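PDB 1YT8: thiosulfate sulfurtransferase from Pseudomonas aeruginosa, which probably acts as a thiosulfate sulfurtransferase, transferring sulfur from thiosulfate to cyanide by means of rhodanese-like domains. Local coordinates for residues A[282-286]-A[317-321]. Residues are numbered along the deposited sequence; the frame is centred on the assembly and turned at random.
Sequences TTYLL and VASVR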
ATOM      1  N   THR A 282      -0.688  -4.285 -19.501  1.00 14.97           N
ATOM      2  CA  THR A 282      -1.466  -3.936 -18.320  1.00 14.42           C
ATOM      3  C   THR A 282      -1.340  -2.421 -18.163  1.00 13.77           C
ATOM      4  O   THR A 282      -0.231  -1.899 -18.097  1.00 15.24           O
ATOM      5  CB  THR A 282      -0.895  -4.597 -17.047  1.00 15.85           C
ATOM      6  OG1 THR A 282      -1.011  -6.022 -17.148  1.00 15.08           O
ATOM      7  CG2 THR A 282      -1.648  -4.112 -15.817  1.00 16.78           C
ATOM      8  N   THR A 283      -2.469  -1.725 -18.105  1.00 13.35           N
ATOM      9  CA  THR A 283      -2.461  -0.273 -17.961  1.00 14.41           C
ATOM     10  C   THR A 283      -3.278   0.147 -16.745  1.00 15.61           C
ATOM     11  O   THR A 283      -4.488  -0.059 -16.706  1.00 17.45           O
ATOM     12  CB  THR A 283      -3.050   0.412 -19.221  1.00 14.80           C
ATOM     13  OG1 THR A 283      -2.276   0.041 -20.368  1.00 14.09           O
ATOM     14  CG2 THR A 283      -3.023   1.930 -19.071  1.00 15.63           C
ATOM     15  N   TYR A 284      -2.607   0.725 -15.753  1.00 15.59           N
ATOM     16  CA  TYR A 284      -3.267   1.182 -14.533  1.00 14.90           C
ATOM     17  C   TYR A 284      -3.579   2.674 -14.659  1.00 14.43           C
ATOM     18  O   TYR A 284      -2.676   3.474 -14.884  1.00 15.79           O
ATOM     19  CB  TYR A 284      -2.349   0.995 -13.317  1.00 14.70           C
ATOM     20  CG  TYR A 284      -1.917  -0.423 -13.006  1.00 15.10           C
ATOM     21  CD1 TYR A 284      -2.792  -1.329 -12.404  1.00 15.27           C
ATOM     22  CD2 TYR A 284      -0.610  -0.840 -13.260  1.00 16.00           C
ATOM     23  CE1 TYR A 284      -2.371  -2.618 -12.054  1.00 15.50           C
ATOM     24  CE2 TYR A 284      -0.180  -2.124 -12.917  1.00 16.22           C
ATOM     25  CZ  TYR A 284      -1.065  -3.003 -12.315  1.00 15.80           C
ATOM     26  OH  TYR A 284      -0.641  -4.263 -11.980  1.00 13.83           O
ATOM     27  N   LEU A 285      -4.848   3.042 -14.511  1.00 15.87           N
ATOM     28  CA  LEU A 285      -5.260   4.446 -14.574  1.00 16.10           C
ATOM     29  C   LEU A 285      -5.374   4.906 -13.121  1.00 14.61           C
ATOM     30  O   LEU A 285      -6.287   4.490 -12.407  1.00 16.28           O
ATOM     31  CB  LEU A 285      -6.614   4.569 -15.277  1.00 15.44           C
ATOM     32  CG  LEU A 285      -7.184   5.982 -15.434  1.00 16.61           C
ATOM     33  CD1 LEU A 285      -6.202   6.858 -16.217  1.00 15.46           C
ATOM     34  CD2 LEU A 285      -8.525   5.906 -16.151  1.00 15.05           C
ATOM     35  N   LEU A 286      -4.459   5.773 -12.697  1.00 16.12           N
ATOM     36  CA  LEU A 286      -4.407   6.228 -11.304  1.00 15.87           C
ATOM     37  C   LEU A 286      -4.535   7.736 -11.051  1.00 14.04           C
ATOM     38  O   LEU A 286      -3.863   8.538 -11.691  1.00 15.49           O
ATOM     39  CB  LEU A 286      -3.100   5.733 -10.690  1.00 15.34           C
ATOM     40  CG  LEU A 286      -2.740   4.280 -11.018  1.00 16.29           C
ATOM     41  CD1 LEU A 286      -1.313   4.002 -10.577  1.00 15.03           C
ATOM     42  CD2 LEU A 286      -3.714   3.334 -10.337  1.00 15.37           C
ATOM     43  N   VAL A 317      -0.453  -1.420  -5.571  1.00 18.03           N
ATOM     44  CA  VAL A 317      -1.320  -1.061  -6.692  1.00 17.25           C
ATOM     45  C   VAL A 317      -0.817  -1.637  -8.014  1.00 17.83           C
ATOM     46  O   VAL A 317      -1.529  -2.378  -8.694  1.00 19.24           O
ATOM     47  CB  VAL A 317      -1.415   0.478  -6.813  1.00 17.93           C
ATOM     48  CG1 VAL A 317      -2.357   0.866  -7.944  1.00 19.72           C
ATOM     49  CG2 VAL A 317      -1.885   1.069  -5.485  1.00 20.45           C
ATOM     50  N   ALA A 318       0.407  -1.276  -8.380  1.00 16.93           N
ATOM     51  CA  ALA A 318       1.018  -1.764  -9.613  1.00 17.15           C
ATOM     52  C   ALA A 318       1.851  -2.989  -9.262  1.00 14.43           C
ATOM     53  O   ALA A 318       3.077  -2.923  -9.173  1.00 16.10           O
ATOM     54  CB  ALA A 318       1.894  -0.679 -10.227  1.00 15.70           C
ATOM     55  N   SER A 319       1.165  -4.109  -9.062  1.00 14.34           N
ATOM     56  CA  SER A 319       1.805  -5.359  -8.689  1.00 13.67           C
ATOM     57  C   SER A 319       2.432  -6.101  -9.864  1.00 13.68           C
ATOM     58  O   SER A 319       3.239  -7.012  -9.673  1.00 16.14           O
ATOM     59  CB  SER A 319       0.789  -6.252  -7.972  1.00 14.83           C
ATOM     60  OG  SER A 319       0.263  -5.569  -6.842  1.00 15.10           O
ATOM     61  N   VAL A 320       2.054  -5.718 -11.078  1.00 14.09           N
ATOM     62  CA  VAL A 320       2.612  -6.335 -12.270  1.00 12.47           C
ATOM     63  C   VAL A 320       3.837  -5.519 -12.671  1.00 12.41           C
ATOM     64  O   VAL A 320       3.712  -4.429 -13.226  1.00 12.87           O
ATOM     65  CB  VAL A 320       1.602  -6.328 -13.438  1.00 14.07           C
ATOM     66  CG1 VAL A 320       2.263  -6.866 -14.702  1.00 14.45           C
ATOM     67  CG2 VAL A 320       0.381  -7.170 -13.074  1.00 11.55           C
ATOM     68  N   ARG A 321       5.022  -6.043 -12.368  1.00 13.94           N
ATOM     69  CA  ARG A 321       6.261  -5.358 -12.713  1.00 14.64           C
ATOM     70  C   ARG A 321       6.365  -5.389 -14.235  1.00 14.47           C
ATOM     71  O   ARG A 321       6.217  -6.447 -14.850  1.00 16.78           O
ATOM     72  CB  ARG A 321       7.456  -6.076 -12.074  1.00 11.87           C
ATOM     73  CG  ARG A 321       8.791  -5.360 -12.243  1.00 13.35           C
ATOM     74  CD  ARG A 321       8.765  -3.942 -11.670  1.00 14.95           C
ATOM     75  NE  ARG A 321      10.103  -3.358 -11.657  1.00 15.47           N
ATOM     76  CZ  ARG A 321      10.364  -2.063 -11.513  1.00 15.89           C
ATOM     77  NH1 ARG A 321       9.375  -1.190 -11.371  1.00 16.18           N
ATOM     78  NH2 ARG A 321      11.624  -1.641 -11.504  1.00 13.82           N
TER
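Tyr284 projects from strand 283-287 into the bend formed by Val317 to Val320, and its ring carries most of the contact. From CB, the ring leaves with CG anti to the carbonyl carbon (chi1 -61°), which sends its long axis across to the other segment. CD2, on one flank, meets the methyl of Ala318 (CD2 to CB, 3.9 Å). Farther along, CE2 approaches Ala318 CA at 3.5 Å, and that carbon stands over the ring face in a CH-pi contact, 4.0 Å from the centroid. On the other flank CE1 lies 3.5 Å from Val317 O, which approaches obliquely from the same side of the ring as Ala318 CA. CZ lies close to both. The opposite face takes Thr282 CG2, offset toward the rim, so the ring is sandwiched. At the tip, OH accepts a hydrogen bond from Val320 N, 3.2 Å away and near the ring plane, with an N-H...O angle of 150°. Val320 CG2 closes on the same oxygen at 3.3 Å. The hydroxyl also hydrogen-bonds to Arg58 O, so this buried group both accepts and donates, which should fix its rotation. Beyond the tyrosine, Leu286 CD2 and Val317 CG1 meet tip to tip at 3.7 Å.

Strand 283-287 runs inside the parallel five-stranded sheet of a rhodanese-like domain, between strands 324-328 and 303-304, while residues 317-321 lead from helix 314-317 toward strand 324-328. The tyrosine thus ties this connection to the sheet that the chain is about to re-enter. Arg58, at the end of helix 51-58, also hydrogen-bonds through NE to Ser319 OG, which is bonded to Asp315 O as well, so the first and third rhodanese-like regions meet here.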